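Local coordinates for hypothetical protein BP2299 (Bordetella pertussis Tohama I, PDB 2FQP) that is of unknown function but folds as a small cupin, a double-stranded beta-helix, and binds a zinc ion through three histidines, at residues 3-8 with 24-29; 44-49 with 85-90; 51-56 with 76-81. All coordinates share one frame; numbering follows the deposited sequence.

Interaction 1 (3-8 with 24-29); sequences KRPGAI and RFPPGG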
ATOM      1  N   LYS A   3      13.529 -24.558  11.273  1.00 17.94           N
ATOM      2  CA  LYS A   3      12.401 -23.687  11.134  1.00 14.52           C
ATOM      3  C   LYS A   3      12.837 -22.379  10.547  1.00 16.67           C
ATOM      4  O   LYS A   3      13.787 -21.762  11.033  1.00 17.97           O
ATOM      5  CB  LYS A   3      11.785 -23.409  12.497  1.00 17.07           C
ATOM      6  N   ARG A   4      12.140 -21.934   9.520  1.00 14.29           N
ATOM      7  CA  ARG A   4      12.402 -20.634   8.966  1.00 14.78           C
ATOM      8  C   ARG A   4      12.049 -19.555   9.986  1.00 14.13           C
ATOM      9  O   ARG A   4      11.161 -19.743  10.831  1.00 13.88           O
ATOM     10  CB  ARG A   4      11.562 -20.403   7.720  1.00 13.73           C
ATOM     11  CG  ARG A   4      12.047 -21.153   6.522  1.00 14.75           C
ATOM     12  CD  ARG A   4      11.071 -20.985   5.403  1.00 12.75           C
ATOM     13  NE  ARG A   4      11.428 -21.745   4.202  1.00 16.38           N
ATOM     14  CZ  ARG A   4      12.398 -21.411   3.338  1.00 24.67           C
ATOM     15  NH1 ARG A   4      13.158 -20.346   3.542  1.00 23.70           N
ATOM     16  NH2 ARG A   4      12.639 -22.177   2.279  1.00 26.27           N
ATOM     17  N   PRO A   5      12.774 -18.432   9.926  1.00 14.43           N
ATOM     18  CA  PRO A   5      12.424 -17.320  10.801  1.00 15.94           C
ATOM     19  C   PRO A   5      11.005 -16.786  10.512  1.00 15.29           C
ATOM     20  O   PRO A   5      10.520 -16.913   9.403  1.00 13.73           O
ATOM     21  CB  PRO A   5      13.496 -16.274  10.481  1.00 18.11           C
ATOM     22  CG  PRO A   5      14.110 -16.685   9.178  1.00 19.11           C
ATOM     23  CD  PRO A   5      13.945 -18.160   9.083  1.00 15.15           C
ATOM     24  N   GLY A   6      10.347 -16.225  11.514  1.00 14.06           N
ATOM     25  CA  GLY A   6       9.020 -15.664  11.333  1.00 12.74           C
ATOM     26  C   GLY A   6       9.072 -14.289  10.685  1.00 10.30           C
ATOM     27  O   GLY A   6       9.922 -13.430  11.018  1.00 11.96           O
ATOM     28  N   ALA A   7       8.132 -14.052   9.770  1.00 15.03           N
ATOM     29  CA  ALA A   7       7.830 -12.704   9.321  1.00 14.04           C
ATOM     30  C   ALA A   7       7.158 -11.927  10.461  1.00 15.89           C
ATOM     31  O   ALA A   7       6.371 -12.484  11.236  1.00 13.69           O
ATOM     32  CB  ALA A   7       6.922 -12.725   8.029  1.00 16.13           C
ATOM     33  N   ILE A   8       7.467 -10.639  10.552  1.00 13.79           N
ATOM     34  CA  ILE A   8       7.046  -9.826  11.684  1.00 13.40           C
ATOM     35  C   ILE A   8       5.958  -8.870  11.263  1.00 12.65           C
ATOM     36  O   ILE A   8       6.182  -8.038  10.366  1.00 11.00           O
ATOM     37  CB  ILE A   8       8.159  -9.007  12.300  1.00 13.37           C
ATOM     38  CG1 ILE A   8       9.321  -9.923  12.740  1.00 18.87           C
ATOM     39  CG2 ILE A   8       7.578  -8.180  13.483  1.00 16.46           C
ATOM     40  CD1 ILE A   8      10.410 -10.049  11.669  1.00 26.28           C
ATOM     41  N   ARG A  24       7.122  -7.796   7.611  1.00 11.41           N
ATOM     42  CA  ARG A  24       8.550  -7.742   7.302  1.00 10.13           C
ATOM     43  C   ARG A  24       9.173  -9.131   7.392  1.00  9.88           C
ATOM     44  O   ARG A  24       9.192  -9.760   8.458  1.00 12.25           O
ATOM     45  CB  ARG A  24       9.306  -6.724   8.204  1.00  9.56           C
ATOM     46  CG  ARG A  24       8.910  -5.274   7.998  1.00 12.27           C
ATOM     47  CD  ARG A  24       9.585  -4.318   9.030  1.00 17.05           C
ATOM     48  NE  ARG A  24      11.014  -4.229   8.782  1.00 22.63           N
ATOM     49  CZ  ARG A  24      11.814  -3.274   9.270  1.00 28.57           C
ATOM     50  NH1 ARG A  24      11.335  -2.295  10.036  1.00 25.30           N
ATOM     51  NH2 ARG A  24      13.120  -3.285   8.974  1.00 29.55           N
ATOM     52  N   PHE A  25       9.697  -9.613   6.264  1.00 11.95           N
ATOM     53  CA  PHE A  25      10.254 -10.949   6.173  1.00 11.26           C
ATOM     54  C   PHE A  25      11.746 -10.929   6.281  1.00 12.24           C
ATOM     55  O   PHE A  25      12.388 -10.343   5.453  1.00 11.06           O
ATOM     56  CB  PHE A  25       9.905 -11.580   4.812  1.00 10.28           C
ATOM     57  CG  PHE A  25       8.459 -11.917   4.639  1.00 11.25           C
ATOM     58  CD1 PHE A  25       7.494 -10.904   4.451  1.00 11.88           C
ATOM     59  CD2 PHE A  25       8.042 -13.241   4.576  1.00  6.94           C
ATOM     60  CE1 PHE A  25       6.185 -11.202   4.279  1.00 13.12           C
ATOM     61  CE2 PHE A  25       6.654 -13.540   4.419  1.00  7.47           C
ATOM     62  CZ  PHE A  25       5.752 -12.513   4.289  1.00 13.07           C
ATOM     63  N   PRO A  26      12.320 -11.601   7.298  1.00 12.91           N
ATOM     64  CA  PRO A  26      13.766 -11.813   7.254  1.00 15.05           C
ATOM     65  C   PRO A  26      14.108 -12.590   6.006  1.00 14.48           C
ATOM     66  O   PRO A  26      13.218 -13.251   5.413  1.00 15.14           O
ATOM     67  CB  PRO A  26      14.037 -12.714   8.473  1.00 12.38           C
ATOM     68  CG  PRO A  26      12.960 -12.456   9.388  1.00 15.64           C
ATOM     69  CD  PRO A  26      11.723 -12.210   8.492  1.00 13.86           C
ATOM     70  N   PRO A  27      15.373 -12.533   5.574  1.00 15.96           N
ATOM     71  CA  PRO A  27      15.822 -13.495   4.563  1.00 14.69           C
ATOM     72  C   PRO A  27      15.434 -14.959   4.916  1.00 13.70           C
ATOM     73  O   PRO A  27      15.690 -15.434   6.036  1.00 13.29           O
ATOM     74  CB  PRO A  27      17.344 -13.351   4.622  1.00 15.77           C
ATOM     75  CG  PRO A  27      17.544 -11.935   5.002  1.00 15.22           C
ATOM     76  CD  PRO A  27      16.481 -11.653   6.016  1.00 15.99           C
ATOM     77  N   GLY A  28      14.788 -15.650   3.988  1.00 10.32           N
ATOM     78  CA  GLY A  28      14.370 -17.017   4.219  1.00 13.24           C
ATOM     79  C   GLY A  28      13.115 -17.146   5.064  1.00 12.55           C
ATOM     80  O   GLY A  28      12.690 -18.249   5.361  1.00 13.46           O
ATOM     81  N   GLY A  29      12.490 -16.019   5.420  1.00 13.16           N
ATOM     82  CA  GLY A  29      11.472 -16.005   6.449  1.00 11.02           C
ATOM     83  C   GLY A  29      10.124 -16.418   5.888  1.00 11.12           C
ATOM     84  O   GLY A  29       9.927 -16.412   4.681  1.00 12.69           O
TER
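Ala-7 sets its methyl squarely over the ring of Phe-25: CB stands 3.6 Å from the ring centroid and only 11° off the ring normal, a CH-pi contact over the middle of one face. Beside it, Ile-8 and Arg-24 form an antiparallel hydrogen-bonded pair, with Ile-8 N reaching Arg-24 O at 2.9 Å and Arg-24 N returning to Ile-8 O. The CD1 end of Ile-8 comes to 4.1 Å from CD of Pro-26, the two side chains crossing at about a right angle. Pro-5 CB lies 4.0 Å from Pro-26 CG.

At the far end Arg-4 curls round the carbonyl of Gly-28. Its chain runs extended from CG to NE, and then a twist about CD-NE (chi4 -75°) brings NH1 to 2.8 Å from Gly-28 O, close to the guanidinium plane. That carbonyl sits on a type II turn, Pro-26 to Gly-29, closed by Gly-29 N to Pro-26 O; Gly-28 takes the positive phi of 79° that the turn needs. Farther out, Phe-25 packs on Phe-89 and Val-79, inside the barrel, and the guanidinium of Arg-24 turns away to a salt bridge with Glu-86. Chemically, the N-terminal segment is held by one two-bond backbone pair and by apolar contacts to Phe-25 and Pro-26, with a single arginine hydrogen bond to the turn.

Interaction 2 (44-49 with 85-90); sequences PMTTGP and TEFVFV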
ATOM      1  N   PRO A  44       3.254  -4.135  -2.291  1.00  7.66           N
ATOM      2  CA  PRO A  44       4.639  -4.470  -2.027  1.00  9.87           C
ATOM      3  C   PRO A  44       5.518  -3.247  -1.801  1.00  7.77           C
ATOM      4  O   PRO A  44       5.358  -2.235  -2.490  1.00 10.64           O
ATOM      5  CB  PRO A  44       5.066  -5.213  -3.305  1.00 11.07           C
ATOM      6  CG  PRO A  44       3.815  -5.653  -3.921  1.00  7.31           C
ATOM      7  CD  PRO A  44       2.865  -4.537  -3.649  1.00  7.23           C
HETATM    8  N   MSE A  45       6.433  -3.349  -0.851  1.00 10.28           N
HETATM    9  CA  MSE A  45       7.396  -2.280  -0.552  1.00  9.78           C
HETATM   10  C   MSE A  45       8.788  -2.643  -1.062  1.00 11.83           C
HETATM   11  O   MSE A  45       9.709  -1.844  -0.986  1.00 11.91           O
HETATM   12  CB  MSE A  45       7.432  -2.003   0.945  1.00 10.49           C
HETATM   13  CG  MSE A  45       6.163  -1.552   1.596  1.00  9.12           C
HETATM   14 SE   MSE A  45       5.287  -0.025   0.714  1.00 15.42          SE
HETATM   15  CE  MSE A  45       6.785   1.085   0.798  1.00  9.97           C
ATOM     16  N   THR A  46       8.925  -3.870  -1.558  1.00 11.51           N
ATOM     17  CA  THR A  46      10.147  -4.464  -2.027  1.00 12.19           C
ATOM     18  C   THR A  46       9.839  -5.087  -3.368  1.00 13.17           C
ATOM     19  O   THR A  46       8.774  -5.655  -3.571  1.00 11.31           O
ATOM     20  CB  THR A  46      10.600  -5.601  -1.110  1.00 14.20           C
ATOM     21  OG1 THR A  46      10.672  -5.136   0.246  1.00 16.80           O
ATOM     22  CG2 THR A  46      11.926  -6.154  -1.575  1.00 21.99           C
ATOM     23  N   THR A  47      10.763  -4.973  -4.305  1.00 11.33           N
ATOM     24  CA  THR A  47      10.624  -5.716  -5.568  1.00 12.59           C
ATOM     25  C   THR A  47      11.370  -7.018  -5.402  1.00 12.59           C
ATOM     26  O   THR A  47      12.573  -7.025  -5.044  1.00 11.63           O
ATOM     27  CB  THR A  47      11.190  -4.916  -6.723  1.00 14.90           C
ATOM     28  OG1 THR A  47      10.411  -3.720  -6.864  1.00 13.56           O
ATOM     29  CG2 THR A  47      11.188  -5.728  -8.037  1.00 18.71           C
ATOM     30  N   GLY A  48      10.692  -8.122  -5.639  1.00  8.91           N
ATOM     31  CA  GLY A  48      11.331  -9.420  -5.466  1.00 12.93           C
ATOM     32  C   GLY A  48      10.354 -10.558  -5.500  1.00 12.89           C
ATOM     33  O   GLY A  48       9.141 -10.314  -5.465  1.00 14.32           O
ATOM     34  N   PRO A  49      10.869 -11.799  -5.557  1.00 12.94           N
ATOM     35  CA  PRO A  49      10.014 -12.993  -5.570  1.00 13.04           C
ATOM     36  C   PRO A  49       9.458 -13.316  -4.165  1.00 13.81           C
ATOM     37  O   PRO A  49      10.112 -13.049  -3.135  1.00 13.02           O
ATOM     38  CB  PRO A  49      10.982 -14.095  -6.039  1.00 14.04           C
ATOM     39  CG  PRO A  49      12.296 -13.681  -5.479  1.00 15.25           C
ATOM     40  CD  PRO A  49      12.297 -12.150  -5.636  1.00 14.32           C
ATOM     41  N   THR A  85      17.702 -11.077   1.407  1.00 14.54           N
ATOM     42  CA  THR A  85      17.465  -9.789   1.959  1.00 14.87           C
ATOM     43  C   THR A  85      16.010  -9.699   2.394  1.00 16.60           C
ATOM     44  O   THR A  85      15.156 -10.481   1.943  1.00 17.14           O
ATOM     45  CB  THR A  85      17.722  -8.684   0.897  1.00 17.76           C
ATOM     46  OG1 THR A  85      16.996  -8.994  -0.308  1.00 19.71           O
ATOM     47  CG2 THR A  85      19.208  -8.593   0.595  1.00 19.34           C
ATOM     48  N   GLU A  86      15.749  -8.718   3.247  1.00 14.72           N
ATOM     49  CA  GLU A  86      14.434  -8.531   3.857  1.00 16.48           C
ATOM     50  C   GLU A  86      13.452  -8.182   2.780  1.00 14.82           C
ATOM     51  O   GLU A  86      13.803  -7.434   1.862  1.00 14.69           O
ATOM     52  CB  GLU A  86      14.492  -7.400   4.879  1.00 15.28           C
ATOM     53  CG  GLU A  86      13.196  -7.147   5.627  1.00 17.55           C
ATOM     54  CD  GLU A  86      13.367  -6.189   6.783  1.00 21.39           C
ATOM     55  OE1 GLU A  86      14.182  -5.263   6.649  1.00 20.69           O
ATOM     56  OE2 GLU A  86      12.698  -6.374   7.830  1.00 24.98           O
ATOM     57  N   PHE A  87      12.243  -8.723   2.892  1.00 13.35           N
ATOM     58  CA  PHE A  87      11.138  -8.419   1.984  1.00 10.51           C
ATOM     59  C   PHE A  87      10.007  -7.808   2.781  1.00  9.98           C
ATOM     60  O   PHE A  87       9.661  -8.300   3.855  1.00 11.69           O
ATOM     61  CB  PHE A  87      10.606  -9.671   1.256  1.00 11.49           C
ATOM     62  CG  PHE A  87       9.707  -9.330   0.134  1.00  9.83           C
ATOM     63  CD1 PHE A  87       8.380  -8.972   0.358  1.00 12.47           C
ATOM     64  CD2 PHE A  87      10.207  -9.294  -1.183  1.00 12.93           C
ATOM     65  CE1 PHE A  87       7.545  -8.565  -0.683  1.00 10.87           C
ATOM     66  CE2 PHE A  87       9.385  -8.938  -2.231  1.00 10.00           C
ATOM     67  CZ  PHE A  87       8.037  -8.575  -1.989  1.00 16.13           C
ATOM     68  N   VAL A  88       9.433  -6.716   2.273  1.00 10.93           N
ATOM     69  CA  VAL A  88       8.390  -6.007   3.015  1.00  9.62           C
ATOM     70  C   VAL A  88       7.176  -5.750   2.117  1.00 10.74           C
ATOM     71  O   VAL A  88       7.327  -5.432   0.953  1.00 11.23           O
ATOM     72  CB  VAL A  88       8.939  -4.674   3.566  1.00  9.79           C
ATOM     73  CG1 VAL A  88       7.853  -3.930   4.379  1.00 10.78           C
ATOM     74  CG2 VAL A  88      10.203  -4.908   4.396  1.00 13.34           C
ATOM     75  N   PHE A  89       5.981  -5.978   2.663  1.00 10.74           N
ATOM     76  CA  PHE A  89       4.741  -5.529   2.059  1.00  7.97           C
ATOM     77  C   PHE A  89       3.754  -5.033   3.096  1.00 10.32           C
ATOM     78  O   PHE A  89       3.851  -5.363   4.282  1.00 11.02           O
ATOM     79  CB  PHE A  89       4.086  -6.556   1.089  1.00  8.01           C
ATOM     80  CG  PHE A  89       3.605  -7.855   1.722  1.00  9.73           C
ATOM     81  CD1 PHE A  89       2.370  -7.924   2.417  1.00  9.32           C
ATOM     82  CD2 PHE A  89       4.293  -9.048   1.494  1.00  9.85           C
ATOM     83  CE1 PHE A  89       1.924  -9.157   2.944  1.00 14.66           C
ATOM     84  CE2 PHE A  89       3.836 -10.251   1.993  1.00 14.47           C
ATOM     85  CZ  PHE A  89       2.670 -10.313   2.728  1.00  9.70           C
ATOM     86  N   VAL A  90       2.844  -4.186   2.621  1.00 10.59           N
ATOM     87  CA  VAL A  90       1.765  -3.663   3.406  1.00  8.03           C
ATOM     88  C   VAL A  90       0.475  -4.355   2.945  1.00  9.73           C
ATOM     89  O   VAL A  90       0.161  -4.368   1.753  1.00 11.68           O
ATOM     90  CB  VAL A  90       1.665  -2.117   3.313  1.00  8.17           C
ATOM     91  CG1 VAL A  90       0.383  -1.604   3.992  1.00 15.06           C
ATOM     92  CG2 VAL A  90       2.897  -1.493   3.972  1.00  9.15           C
TER
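Two hydrogen bonds join residues 44-49 to 85-90, and one of them uses a side chain. Met-45 N donates a hydrogen bond to Val-88 O at 2.9 Å, just past the antiparallel non-hydrogen-bonded pair of Pro-44 and Phe-89, whose CA atoms are 4.2 Å apart. One step on, the hydroxyl of Thr-46 takes the place of a backbone acceptor: Val-88 N donates to OG1 at 2.9 Å, with 152° at the hydrogen. The chi1 of Thr-46 (-53°) puts OG1 opposite its own carbonyl carbon and facing Val-88, so Val-88 is gripped at both its N and its O.

The same threonine supplies the main aromatic contact. Its CB lies 3.8 Å from the centroid of the Phe-87 ring, over one face but displaced toward the rim, while CG2 rests on CD2 at 3.6 Å. Phe-87 swings its ring beneath Thr-46, with CE2 and CZ near the carbonyls of Gly-48 and Thr-46, because CG lies opposite the backbone N (chi1 -167°). The carbonyl O of Thr-46, 3.4 Å from Phe-87 CZ, is buried here and has no polar partner in the model.

Apolar packing completes the contact along the other side of the strand. Met-45, a selenomethionine, touches Val-88 CG1 with CB and Val-90 CG2 with CG, each at 4.0 Å; its bent chain then carries the selenium away from strand 87-94.

This is where strand 40-44 leaves the five-stranded sheet and the chain turns into strand 48-54 of the four-stranded one. Strand 18-25 flanks 87-94 on its other edge, Leu-50 and Leu-63 back Phe-87, and Arg-65 of the second subunit hydrogen-bonds to Met-45 O.

Interaction 3 (51-56 with 76-81); sequences LLETPE and EHNVIN. With ZN (zinc ion), chain E.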
ATOM      1  N   LEU A  51       7.535 -16.890  -2.440  1.00 12.82           N
ATOM      2  CA  LEU A  51       7.227 -18.274  -2.714  1.00 15.48           C
ATOM      3  C   LEU A  51       5.921 -18.535  -1.993  1.00 14.10           C
ATOM      4  O   LEU A  51       5.842 -18.348  -0.771  1.00 14.23           O
ATOM      5  CB  LEU A  51       8.354 -19.174  -2.210  1.00 13.72           C
ATOM      6  CG  LEU A  51       8.150 -20.683  -2.348  1.00 18.46           C
ATOM      7  CD1 LEU A  51       7.875 -21.052  -3.778  1.00 23.70           C
ATOM      8  CD2 LEU A  51       9.384 -21.418  -1.851  1.00 25.99           C
ATOM      9  N   LEU A  52       4.894 -18.905  -2.742  1.00 12.15           N
ATOM     10  CA  LEU A  52       3.559 -19.114  -2.165  1.00 12.51           C
ATOM     11  C   LEU A  52       3.232 -20.592  -2.134  1.00 12.58           C
ATOM     12  O   LEU A  52       3.217 -21.260  -3.176  1.00 11.16           O
ATOM     13  CB  LEU A  52       2.496 -18.361  -2.945  1.00 14.73           C
ATOM     14  CG  LEU A  52       2.755 -16.883  -3.207  1.00 20.52           C
ATOM     15  CD1 LEU A  52       1.785 -16.351  -4.272  1.00 28.21           C
ATOM     16  CD2 LEU A  52       2.646 -16.127  -1.907  1.00 24.43           C
ATOM     17  N   GLU A  53       2.998 -21.108  -0.928  1.00 13.26           N
ATOM     18  CA  GLU A  53       2.634 -22.537  -0.727  1.00 13.49           C
ATOM     19  C   GLU A  53       1.154 -22.631  -0.466  1.00 13.76           C
ATOM     20  O   GLU A  53       0.649 -22.020   0.452  1.00 15.17           O
ATOM     21  CB  GLU A  53       3.367 -23.106   0.468  1.00 15.77           C
ATOM     22  CG  GLU A  53       4.871 -23.102   0.262  1.00 14.25           C
ATOM     23  CD  GLU A  53       5.654 -23.818   1.360  1.00 18.25           C
ATOM     24  OE1 GLU A  53       5.300 -23.719   2.566  1.00 14.86           O
ATOM     25  OE2 GLU A  53       6.668 -24.446   1.005  1.00 20.87           O
ATOM     26  N   THR A  54       0.461 -23.354  -1.314  1.00 15.60           N
ATOM     27  CA  THR A  54      -0.959 -23.518  -1.200  1.00 15.48           C
ATOM     28  C   THR A  54      -1.194 -25.007  -1.154  1.00 17.01           C
ATOM     29  O   THR A  54      -0.264 -25.805  -1.313  1.00 15.10           O
ATOM     30  CB  THR A  54      -1.657 -22.859  -2.401  1.00 16.39           C
ATOM     31  OG1 THR A  54      -1.217 -23.497  -3.608  1.00 15.46           O
ATOM     32  CG2 THR A  54      -1.317 -21.401  -2.459  1.00 19.64           C
ATOM     33  N   PRO A  55      -2.418 -25.407  -0.825  1.00 17.25           N
ATOM     34  CA  PRO A  55      -2.696 -26.821  -0.740  1.00 17.93           C
ATOM     35  C   PRO A  55      -2.262 -27.634  -1.984  1.00 16.78           C
ATOM     36  O   PRO A  55      -1.845 -28.762  -1.849  1.00 17.05           O
ATOM     37  CB  PRO A  55      -4.213 -26.849  -0.548  1.00 15.44           C
ATOM     38  CG  PRO A  55      -4.518 -25.629   0.205  1.00 18.53           C
ATOM     39  CD  PRO A  55      -3.593 -24.589  -0.452  1.00 16.80           C
ATOM     40  N   GLU A  56      -2.337 -27.061  -3.182  1.00 14.61           N
ATOM     41  CA  GLU A  56      -2.032 -27.807  -4.409  1.00 15.87           C
ATOM     42  C   GLU A  56      -0.578 -27.761  -4.881  1.00 15.90           C
ATOM     43  O   GLU A  56      -0.185 -28.499  -5.762  1.00 13.57           O
ATOM     44  CB  GLU A  56      -2.938 -27.290  -5.536  1.00 16.45           C
ATOM     45  CG  GLU A  56      -4.430 -27.614  -5.319  1.00 15.98           C
ATOM     46  CD  GLU A  56      -5.192 -26.664  -4.363  1.00 19.67           C
ATOM     47  OE1 GLU A  56      -4.732 -25.570  -4.017  1.00 16.21           O
ATOM     48  OE2 GLU A  56      -6.313 -27.019  -3.957  1.00 25.27           O
ATOM     49  N   GLU A  76      -5.833 -19.610   1.580  1.00 13.48           N
ATOM     50  CA  GLU A  76      -5.100 -20.399   2.598  1.00 15.79           C
ATOM     51  C   GLU A  76      -3.745 -20.647   2.035  1.00 15.38           C
ATOM     52  O   GLU A  76      -3.619 -21.187   0.942  1.00 15.99           O
ATOM     53  CB  GLU A  76      -5.778 -21.728   2.901  1.00 14.71           C
ATOM     54  CG  GLU A  76      -7.142 -21.595   3.544  1.00 24.31           C
ATOM     55  CD  GLU A  76      -7.482 -22.765   4.495  1.00 24.71           C
ATOM     56  OE1 GLU A  76      -6.588 -23.592   4.867  1.00 26.63           O
ATOM     57  OE2 GLU A  76      -8.668 -22.837   4.871  1.00 34.04           O
ATOM     58  N   HIS A  77      -2.714 -20.215   2.750  1.00 13.17           N
ATOM     59  CA  HIS A  77      -1.350 -20.405   2.291  1.00 12.83           C
ATOM     60  C   HIS A  77      -0.286 -20.113   3.346  1.00 11.85           C
ATOM     61  O   HIS A  77      -0.586 -19.628   4.425  1.00 12.28           O
ATOM     62  CB  HIS A  77      -1.080 -19.509   1.069  1.00 16.50           C
ATOM     63  CG  HIS A  77      -1.196 -18.039   1.338  1.00 13.73           C
ATOM     64  ND1 HIS A  77      -1.119 -17.111   0.319  1.00 11.97           N
ATOM     65  CD2 HIS A  77      -1.390 -17.334   2.475  1.00 17.22           C
ATOM     66  CE1 HIS A  77      -1.228 -15.896   0.819  1.00 19.84           C
ATOM     67  NE2 HIS A  77      -1.407 -15.994   2.122  1.00 23.06           N
ATOM     68  N   ASN A  78       0.952 -20.443   2.982  1.00  9.37           N
ATOM     69  CA  ASN A  78       2.144 -20.079   3.677  1.00  9.43           C
ATOM     70  C   ASN A  78       2.940 -19.231   2.681  1.00 11.88           C
ATOM     71  O   ASN A  78       3.022 -19.553   1.510  1.00 11.35           O
ATOM     72  CB  ASN A  78       2.965 -21.280   4.134  1.00 11.12           C
ATOM     73  CG  ASN A  78       4.276 -20.860   4.838  1.00 14.23           C
ATOM     74  OD1 ASN A  78       4.275 -19.914   5.600  1.00 14.72           O
ATOM     75  ND2 ASN A  78       5.393 -21.558   4.532  1.00 15.57           N
ATOM     76  N   VAL A  79       3.510 -18.132   3.144  1.00 10.58           N
ATOM     77  CA  VAL A  79       4.240 -17.266   2.258  1.00 10.22           C
ATOM     78  C   VAL A  79       5.671 -17.174   2.742  1.00  9.86           C
ATOM     79  O   VAL A  79       5.882 -16.901   3.888  1.00 11.77           O
ATOM     80  CB  VAL A  79       3.665 -15.831   2.294  1.00  9.87           C
ATOM     81  CG1 VAL A  79       4.467 -14.889   1.421  1.00  9.66           C
ATOM     82  CG2 VAL A  79       2.233 -15.838   1.824  1.00 11.27           C
ATOM     83  N   ILE A  80       6.606 -17.332   1.831  1.00 10.01           N
ATOM     84  CA  ILE A  80       8.016 -17.430   2.130  1.00 11.22           C
ATOM     85  C   ILE A  80       8.788 -16.398   1.323  1.00 10.21           C
ATOM     86  O   ILE A  80       8.522 -16.182   0.136  1.00 11.11           O
ATOM     87  CB  ILE A  80       8.570 -18.850   1.791  1.00 11.92           C
ATOM     88  CG1 ILE A  80       7.993 -19.913   2.728  1.00 17.79           C
ATOM     89  CG2 ILE A  80      10.098 -18.916   1.886  1.00 13.78           C
ATOM     90  CD1 ILE A  80       8.161 -21.327   2.175  1.00 15.12           C
ATOM     91  N   ASN A  81       9.773 -15.771   1.958  1.00 10.43           N
ATOM     92  CA  ASN A  81      10.731 -14.896   1.299  1.00 11.80           C
ATOM     93  C   ASN A  81      11.994 -15.717   0.956  1.00 12.57           C
ATOM     94  O   ASN A  81      12.801 -15.987   1.846  1.00 12.80           O
ATOM     95  CB  ASN A  81      11.137 -13.767   2.244  1.00 13.28           C
ATOM     96  CG  ASN A  81      12.215 -12.901   1.681  1.00  6.78           C
ATOM     97  OD1 ASN A  81      12.438 -12.857   0.460  1.00 10.92           O
ATOM     98  ND2 ASN A  81      12.902 -12.168   2.568  1.00  9.12           N
TER
HETATM   99 ZN    ZN E 100      -1.476 -14.257   3.610  1.00 22.09          ZN
HETATM  100  O   HOH W   1      -0.864 -12.486   5.096  1.00 31.37           O
HETATM  101  O   HOH W   2       0.745 -13.897   3.880  1.00 21.41           O
HETATM  102  O   HOH W   3      -0.944 -12.693   2.423  1.00 16.44           O
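Strands 51-54 and 76-80 run antiparallel, 154° between their directions and 4.8 Å apart at closest approach, with Leu-51/Ile-80 and Glu-53/Asn-78 as hydrogen-bonded pairs and Leu-52/Val-79 as the non-hydrogen-bonded pair between them. They are neighbours in the four-stranded sheet of the cupin double-stranded beta-helix.

On the face of Glu-53, Asn-78 and Ile-80, a side-chain bond repeats the backbone pairing: Asn-78 ND2 reaches Glu-53 OE1 at 2.9 Å, almost straight at 175°. The donor lies above the carboxylate plane, while OE1 stays in the amide plane, and the two groups are twisted apart. Asn-78 ND2 also donates to Glu-30, so one amide nitrogen serves two carboxylates, and CD1 of Ile-80 covers the Glu-53 carboxyl carbon at 3.6 Å.

The other face carries Leu-52 and Val-79 side by side, CD2 to CG2 3.8 Å, and the metal site. Val-79 CG2 sits over the centre of the His-77 ring, and the uncommon chi1 of that histidine (62°) turns its imidazole inward toward the zinc. His-34 and His-36 complete the protein ligands. His-77 NE2 holds the zinc at 2.3 Å, with water 1 nearly opposite it and waters 2 and 3 about at right angles.

How the interactions relate
From the N terminus, interaction 1 closes first: the 3-8 segment meets 24-29 across the hairpin of strands 8-14 and 18-25. Interaction 2 opens later, at the end of strand 40-44, and closes the longest loop when strand 87-94 returns. Interaction 3 is nested within that loop, sharing strand 48-54 with it, so none of the three cross. Interaction 2 bridges the two sheets, interaction 1 lies on the edge of the five-stranded sheet and interaction 3 inside the four-stranded one. Asn-81 ties them together, its backbone N bonding to Gly-29 O and its side-chain ND2 to Pro-26 O and Thr-85 O, while Phe-25 N pairs with Phe-87 O.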